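Local coordinates for protein glutathione S-transferase-3 (Necator americanus, PDB 3W8S) that binds glutathione and probably catalyses its transfer onto electrophilic substrates, as a sigma-class glutathione S-transferase, at residues K96-E101 with L126-K131; R103-V108 with K119-V124. All coordinates share one frame; numbering follows the deposited sequence. Where two conformers were deposited one is given.

Contact 1 of 2, residues K96-E101 with L126-K131; sequences KDFINE and LPAREK. With GSH (glutathione), chain B.
Glu101 reaches across to Ala128 and Lys131 with an extended side chain, CG standing anti to the backbone N (chi1 180°). CB points at the facing helix; CG passes 4.1 Å from Ala128 CB, and CD comes to 3.6 Å from the same methyl. OE2 ends in a salt bridge, 2.6 Å from Lys131 NZ, which lies on its syn side, 21° out of the carboxylate plane. OE1 accepts from two waters: one also donates to Ala128 O, the other accepts from Lys131 NZ, so both carboxylate oxygens are tied to the opposing helix. Beside this polar cluster, the Phe98 ring presents an edge to the Ala128 backbone, CE1 lying 3.7 Å from Ala128 C. Phe98 CE1 is also 3.6 Å from Arg129 CA. Arg129 CB points away from helix 82-101; its guanidinium bonds Leu126 O through NH2 and Ile174 O through NH1. The two segments run nearly antiparallel (168°); the contact joins helices 82-101 and 117-143 of the all-helical C-terminal domain. Phe98 also stacks on Phe132 and touches Phe125, while Asp97 of helix 82-101 bonds the amino group of a glutathione held chiefly by the second subunit.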
loop_
_atom_site.group_PDB
_atom_site.type_symbol
_atom_site.label_atom_id
_atom_site.label_comp_id
_atom_site.label_asym_id
_atom_site.label_seq_id
_atom_site.Cartn_x
_atom_site.Cartn_y
_atom_site.Cartn_z
ATOM N N LYS A 96 -1.187 0.478 -6.996
ATOM C CA LYS A 96 -0.757 1.698 -6.356
ATOM C C LYS A 96 0.600 2.178 -6.935
ATOM O O LYS A 96 0.747 3.352 -7.170
ATOM C CB LYS A 96 -0.667 1.470 -4.853
ATOM C CG LYS A 96 0.029 2.573 -4.053
ATOM C CD LYS A 96 -0.106 2.238 -2.520
ATOM C CE LYS A 96 -1.429 2.769 -1.963
ATOM N NZ LYS A 96 -1.668 2.611 -0.509
ATOM N N ASP A 97 1.569 1.274 -7.166
ATOM C CA ASP A 97 2.796 1.659 -7.843
ATOM C C ASP A 97 2.511 2.237 -9.242
ATOM O O ASP A 97 3.158 3.167 -9.650
ATOM C CB ASP A 97 3.816 0.490 -7.979
ATOM C CG ASP A 97 4.424 0.058 -6.641
ATOM O OD1 ASP A 97 4.339 0.802 -5.616
ATOM O OD2 ASP A 97 5.044 -1.047 -6.621
ATOM N N PHE A 98 1.592 1.633 -9.986
ATOM C CA PHE A 98 1.303 2.047 -11.372
ATOM C C PHE A 98 0.718 3.499 -11.244
ATOM O O PHE A 98 1.116 4.393 -11.993
ATOM C CB PHE A 98 0.295 1.061 -11.924
ATOM C CG PHE A 98 -0.496 1.578 -13.069
ATOM C CD1 PHE A 98 0.159 1.934 -14.295
ATOM C CD2 PHE A 98 -1.896 1.710 -12.976
ATOM C CE1 PHE A 98 -0.578 2.413 -15.375
ATOM C CE2 PHE A 98 -2.668 2.197 -14.107
ATOM C CZ PHE A 98 -1.986 2.560 -15.294
ATOM N N ILE A 99 -0.225 3.700 -10.310
ATOM C CA ILE A 99 -0.826 5.041 -10.087
ATOM C C ILE A 99 0.240 6.088 -9.747
ATOM O O ILE A 99 0.235 7.200 -10.327
ATOM C CB ILE A 99 -1.979 5.016 -9.021
ATOM C CG1 ILE A 99 -3.121 4.124 -9.568
ATOM C CG2 ILE A 99 -2.477 6.456 -8.726
ATOM C CD1 ILE A 99 -3.662 4.648 -10.885
ATOM N N ASN A 100 1.167 5.737 -8.852
ATOM C CA ASN A 100 2.284 6.621 -8.530
ATOM C C ASN A 100 3.157 6.895 -9.779
ATOM O O ASN A 100 3.625 7.995 -9.957
ATOM C CB ASN A 100 3.105 6.083 -7.307
ATOM C CG ASN A 100 2.321 6.231 -5.953
ATOM O OD1 ASN A 100 1.541 7.170 -5.779
ATOM N ND2 ASN A 100 2.528 5.302 -5.002
ATOM N N GLU A 101 3.327 5.913 -10.658
ATOM C CA GLU A 101 4.188 6.088 -11.784
ATOM C C GLU A 101 3.546 7.093 -12.817
ATOM O O GLU A 101 4.255 7.872 -13.438
ATOM C CB GLU A 101 4.480 4.742 -12.449
ATOM C CG GLU A 101 5.373 4.851 -13.650
ATOM C CD GLU A 101 5.594 3.497 -14.362
ATOM O OE1 GLU A 101 5.050 2.465 -13.918
ATOM O OE2 GLU A 101 6.290 3.462 -15.375
ATOM N N LEU A 126 0.793 5.515 -21.337
ATOM C CA LEU A 126 0.655 4.275 -22.077
ATOM C C LEU A 126 1.820 3.245 -21.837
ATOM O O LEU A 126 1.556 2.081 -21.680
ATOM C CB LEU A 126 0.463 4.561 -23.601
ATOM C CG LEU A 126 -0.989 5.058 -23.902
ATOM C CD1 LEU A 126 -1.133 5.754 -25.308
ATOM C CD2 LEU A 126 -2.049 3.972 -23.654
ATOM N N PRO A 127 3.096 3.704 -21.771
ATOM C CA PRO A 127 4.186 2.782 -21.369
ATOM C C PRO A 127 3.967 2.212 -19.954
ATOM O O PRO A 127 4.276 1.060 -19.748
ATOM C CB PRO A 127 5.478 3.674 -21.407
ATOM C CG PRO A 127 5.101 4.730 -22.504
ATOM C CD PRO A 127 3.615 5.034 -22.155
ATOM N N ALA A 128 3.523 3.033 -18.988
ATOM C CA ALA A 128 3.247 2.477 -17.652
ATOM C C ALA A 128 2.127 1.446 -17.717
ATOM O O ALA A 128 2.290 0.424 -17.073
ATOM C CB ALA A 128 2.876 3.587 -16.644
ATOM N N ARG A 129 1.015 1.705 -18.471
ATOM C CA ARG A 129 -0.219 0.822 -18.530
ATOM C C ARG A 129 0.285 -0.466 -19.200
ATOM O O ARG A 129 -0.135 -1.621 -18.859
ATOM C CB ARG A 129 -1.396 1.452 -19.440
ATOM C CG ARG A 129 -2.231 0.315 -20.127
ATOM C CD ARG A 129 -2.732 0.243 -21.581
ATOM N NE ARG A 129 -1.593 0.410 -22.205
ATOM C CZ ARG A 129 -1.281 0.396 -23.461
ATOM N NH1 ARG A 129 -2.044 0.120 -24.521
ATOM N NH2 ARG A 129 -0.029 0.649 -23.502
ATOM N N GLU A 130 1.208 -0.317 -20.169
ATOM C CA GLU A 130 1.718 -1.527 -20.862
ATOM C C GLU A 130 2.382 -2.517 -19.862
ATOM O O GLU A 130 2.180 -3.738 -19.932
ATOM C CB GLU A 130 2.738 -1.167 -21.955
ATOM C CG GLU A 130 3.451 -2.358 -22.548
ATOM C CD GLU A 130 4.397 -2.004 -23.728
ATOM O OE1 GLU A 130 3.962 -1.294 -24.697
ATOM O OE2 GLU A 130 5.579 -2.423 -23.658
ATOM N N LYS A 131 3.225 -2.000 -18.985
ATOM C CA LYS A 131 3.857 -2.911 -18.053
ATOM C C LYS A 131 2.794 -3.477 -17.078
ATOM O O LYS A 131 2.807 -4.690 -16.766
ATOM C CB LYS A 131 4.861 -2.149 -17.176
ATOM C CG LYS A 131 5.966 -1.555 -18.043
ATOM C CD LYS A 131 7.043 -0.857 -17.201
ATOM C CE LYS A 131 6.498 0.506 -16.769
ATOM N NZ LYS A 131 7.587 1.358 -16.237
HETATM N N1 GSH B . 6.051 -1.606 -3.992
HETATM C CA1 GSH B . 7.140 -2.575 -4.121
HETATM C C1 GSH B . 7.310 -3.290 -2.789
HETATM O O11 GSH B . 7.736 -4.464 -2.738
HETATM O O12 GSH B . 6.990 -2.670 -1.752
HETATM C CB1 GSH B . 8.454 -1.889 -4.527
HETATM C CG1 GSH B . 9.490 -2.981 -4.891
HETATM C CD1 GSH B . 10.819 -2.349 -5.327
HETATM O OE1 GSH B . 10.974 -1.128 -5.381
HETATM N N2 GSH B . 11.801 -3.175 -5.697
HETATM C CA2 GSH B . 13.117 -2.719 -6.082
HETATM C C2 GSH B . 13.587 -3.551 -7.240
HETATM O O2 GSH B . 13.363 -4.758 -7.242
HETATM C CB2 GSH B . 14.064 -2.937 -4.883
HETATM S SG2 GSH B . 15.646 -2.120 -5.132
HETATM N N3 GSH B . 14.274 -2.945 -8.227
HETATM C CA3 GSH B . 14.917 -3.724 -9.266
HETATM C C3 GSH B . 14.157 -3.606 -10.577
HETATM O O31 GSH B . 14.553 -4.262 -11.556
HETATM O O32 GSH B . 13.146 -2.878 -10.655
HETATM O O HOH W 1 3.475 0.384 -14.518
HETATM O O HOH W 2 7.170 0.491 -13.234
#

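Contact 2 of 2, residues R103-V108 with K119-V124; sequences RPFLRV and KLSNEV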
loop_
_atom_site.group_PDB
_atom_site.type_symbol
_atom_site.label_atom_id
_atom_site.label_comp_id
_atom_site.label_asym_id
_atom_site.label_seq_id
_atom_site.Cartn_x
_atom_site.Cartn_y
_atom_site.Cartn_z
ATOM N N ARG A 103 1.608 9.593 -12.111
ATOM C CA ARG A 103 1.344 10.871 -11.459
ATOM C C ARG A 103 1.529 12.092 -12.385
ATOM O O ARG A 103 0.624 12.909 -12.447
ATOM C CB ARG A 103 2.271 11.056 -10.251
ATOM C CG ARG A 103 1.892 12.279 -9.432
ATOM C CD ARG A 103 2.699 12.386 -8.149
ATOM N NE ARG A 103 2.084 13.399 -7.297
ATOM C CZ ARG A 103 2.462 14.675 -7.265
ATOM N NH1 ARG A 103 3.462 15.093 -8.035
ATOM N NH2 ARG A 103 1.843 15.525 -6.464
ATOM N N PRO A 104 2.689 12.218 -13.085
ATOM C CA PRO A 104 2.932 13.379 -13.942
ATOM C C PRO A 104 1.820 13.532 -14.993
ATOM O O PRO A 104 1.396 14.667 -15.285
ATOM C CB PRO A 104 4.254 13.024 -14.666
ATOM C CG PRO A 104 4.960 12.128 -13.721
ATOM C CD PRO A 104 3.833 11.272 -13.157
ATOM N N PHE A 105 1.339 12.408 -15.532
ATOM C CA PHE A 105 0.233 12.418 -16.472
ATOM C C PHE A 105 -1.022 12.818 -15.756
ATOM O O PHE A 105 -1.808 13.681 -16.259
ATOM C CB PHE A 105 0.052 11.047 -17.171
ATOM C CG PHE A 105 -1.261 10.865 -17.888
ATOM C CD1 PHE A 105 -1.473 11.412 -19.176
ATOM C CD2 PHE A 105 -2.215 10.092 -17.356
ATOM C CE1 PHE A 105 -2.653 11.224 -19.856
ATOM C CE2 PHE A 105 -3.425 9.876 -18.016
ATOM C CZ PHE A 105 -3.661 10.447 -19.278
ATOM N N LEU A 106 -1.262 12.200 -14.603
ATOM C CA LEU A 106 -2.565 12.486 -13.957
ATOM C C LEU A 106 -2.694 13.967 -13.466
ATOM O O LEU A 106 -3.761 14.533 -13.485
ATOM C CB LEU A 106 -2.840 11.488 -12.830
ATOM C CG LEU A 106 -3.122 10.032 -13.181
ATOM C CD1 LEU A 106 -3.031 9.202 -11.910
ATOM C CD2 LEU A 106 -4.490 9.857 -13.791
ATOM N N ARG A 107 -1.607 14.574 -13.009
ATOM C CA ARG A 107 -1.615 15.957 -12.553
ATOM C C ARG A 107 -2.020 16.950 -13.676
ATOM O O ARG A 107 -2.732 17.954 -13.449
ATOM C CB ARG A 107 -0.210 16.342 -12.072
ATOM C CG ARG A 107 0.110 15.888 -10.667
ATOM C CD ARG A 107 1.482 16.434 -10.254
ATOM N NE ARG A 107 1.480 17.858 -9.859
ATOM C CZ ARG A 107 0.796 18.355 -8.824
ATOM N NH1 ARG A 107 0.024 17.565 -8.090
ATOM N NH2 ARG A 107 0.859 19.651 -8.536
ATOM N N VAL A 108 -1.543 16.701 -14.879
ATOM C CA VAL A 108 -1.901 17.546 -16.020
ATOM C C VAL A 108 -3.333 17.230 -16.459
ATOM O O VAL A 108 -4.145 18.150 -16.604
ATOM C CB VAL A 108 -0.876 17.372 -17.137
ATOM C CG1 VAL A 108 -1.273 18.139 -18.424
ATOM C CG2 VAL A 108 0.468 17.812 -16.583
ATOM N N LYS A 119 1.845 14.345 -24.993
ATOM C CA LYS A 119 3.199 13.815 -24.797
ATOM C C LYS A 119 3.258 12.894 -23.537
ATOM O O LYS A 119 3.839 11.820 -23.578
ATOM C CB LYS A 119 4.197 14.956 -24.639
ATOM C CG LYS A 119 5.647 14.542 -24.446
ATOM C CD LYS A 119 6.539 15.729 -24.793
ATOM C CE LYS A 119 7.807 15.770 -23.967
ATOM N NZ LYS A 119 8.853 15.051 -24.743
ATOM N N LEU A 120 2.678 13.368 -22.436
ATOM C CA LEU A 120 2.554 12.613 -21.175
ATOM C C LEU A 120 1.785 11.314 -21.353
ATOM O O LEU A 120 2.180 10.278 -20.830
ATOM C CB LEU A 120 1.885 13.491 -20.086
ATOM C CG LEU A 120 2.871 14.497 -19.500
ATOM C CD1 LEU A 120 2.127 15.634 -18.781
ATOM C CD2 LEU A 120 3.902 13.850 -18.586
ATOM N N SER A 121 0.743 11.367 -22.154
ATOM C CA SER A 121 0.034 10.193 -22.505
ATOM C C SER A 121 0.947 9.172 -23.229
ATOM O O SER A 121 0.977 7.986 -22.848
ATOM C CB SER A 121 -1.150 10.562 -23.385
ATOM O OG SER A 121 -1.922 9.372 -23.634
ATOM N N ASN A 122 1.684 9.640 -24.245
ATOM C CA ASN A 122 2.538 8.801 -25.113
ATOM C C ASN A 122 3.736 8.279 -24.317
ATOM O O ASN A 122 4.148 7.112 -24.466
ATOM C CB ASN A 122 3.129 9.617 -26.326
ATOM C CG ASN A 122 2.088 10.009 -27.363
ATOM O OD1 ASN A 122 1.002 9.414 -27.469
ATOM N ND2 ASN A 122 2.419 11.060 -28.151
ATOM N N GLU A 123 4.279 9.124 -23.460
ATOM C CA GLU A 123 5.545 8.785 -22.818
ATOM C C GLU A 123 5.411 8.241 -21.425
ATOM O O GLU A 123 6.282 7.555 -20.973
ATOM C CB GLU A 123 6.468 10.017 -22.718
ATOM C CG GLU A 123 6.845 10.555 -24.070
ATOM C CD GLU A 123 7.911 11.666 -24.027
ATOM O OE1 GLU A 123 8.486 11.989 -22.961
ATOM O OE2 GLU A 123 8.212 12.168 -25.123
ATOM N N VAL A 124 4.373 8.622 -20.713
ATOM C CA VAL A 124 4.254 8.216 -19.305
ATOM C C VAL A 124 3.068 7.230 -19.151
ATOM O O VAL A 124 3.247 6.104 -18.676
ATOM C CB VAL A 124 4.087 9.416 -18.332
ATOM C CG1 VAL A 124 3.845 8.929 -16.883
ATOM C CG2 VAL A 124 5.363 10.286 -18.346
#
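Leu120 is the main bump of this contact, fitting into a shallow hollow made by Pro104, Phe105 and Val108. Its two methyls spread over different parts of that hollow: CD1 lies 3.5 Å from Val108 CG2 and 3.7 Å from Pro104 O, whereas CD2 rests 4.0 Å from Pro104 CB. The Val108 and Leu120 side chains cross at about a right angle, Leu120 CD1 lying against both CB and CG2 of Val108. Nearer the root of the leucine, CB packs beside Phe105, 4.1 Å from both its CA and its CD1.

Phe105 is the answering bump. With CG anti to the backbone N (chi1 165°), its ring passes along the flank of helix 117-143 and lies obliquely against the backbone between Leu120 and Ser121. CD1 comes 3.7 Å from Ser121 N, and CE1 sits 3.9 Å from Ser121 CB. The ring thus rests on the 120-121 backbone, while the leucine methyls go to Pro104 and Val108. Val124, one turn beyond Leu120, closes the Pro104 side more loosely, its CG1 being 4.4 Å from both Pro104 CD and Phe105 CB. The side-chain contacts are apolar, though they also cover the carbonyl oxygen of Pro104 and the backbone N of Ser121.

The two segments lie almost antiparallel (162°) with axes 9.2 Å apart. Short helix 103-109 is thereby laid against the N-terminal part of long helix 117-143, near the surface of the C-terminal domain. The Phe105 ring also stacks with Phe125 and touches Leu117, both of helix 117-143, while Lys119 N bonds Asp116 OD1 at the start of that helix.

How the contacts relate
From the N terminus the chain passes the four-stranded sheet of the thioredoxin-like domain before helix 82-101 supplies the first half of contact 1. Helix 103-109 follows directly, then a short loop leads into helix 117-143, whose first turns meet 103-108 and close the small loop of contact 2. The same helix continues to 126-131 and closes the larger loop of contact 1, so contact 2 nests within contact 1 like a hairpin. Their centres are about 10 Å apart. A probable hydrogen bond from Leu126 N to Ser121 O connects them, and Val124 packs on Glu101 O. Helix 117-143 thus backs both helices in succession within the C-terminal domain.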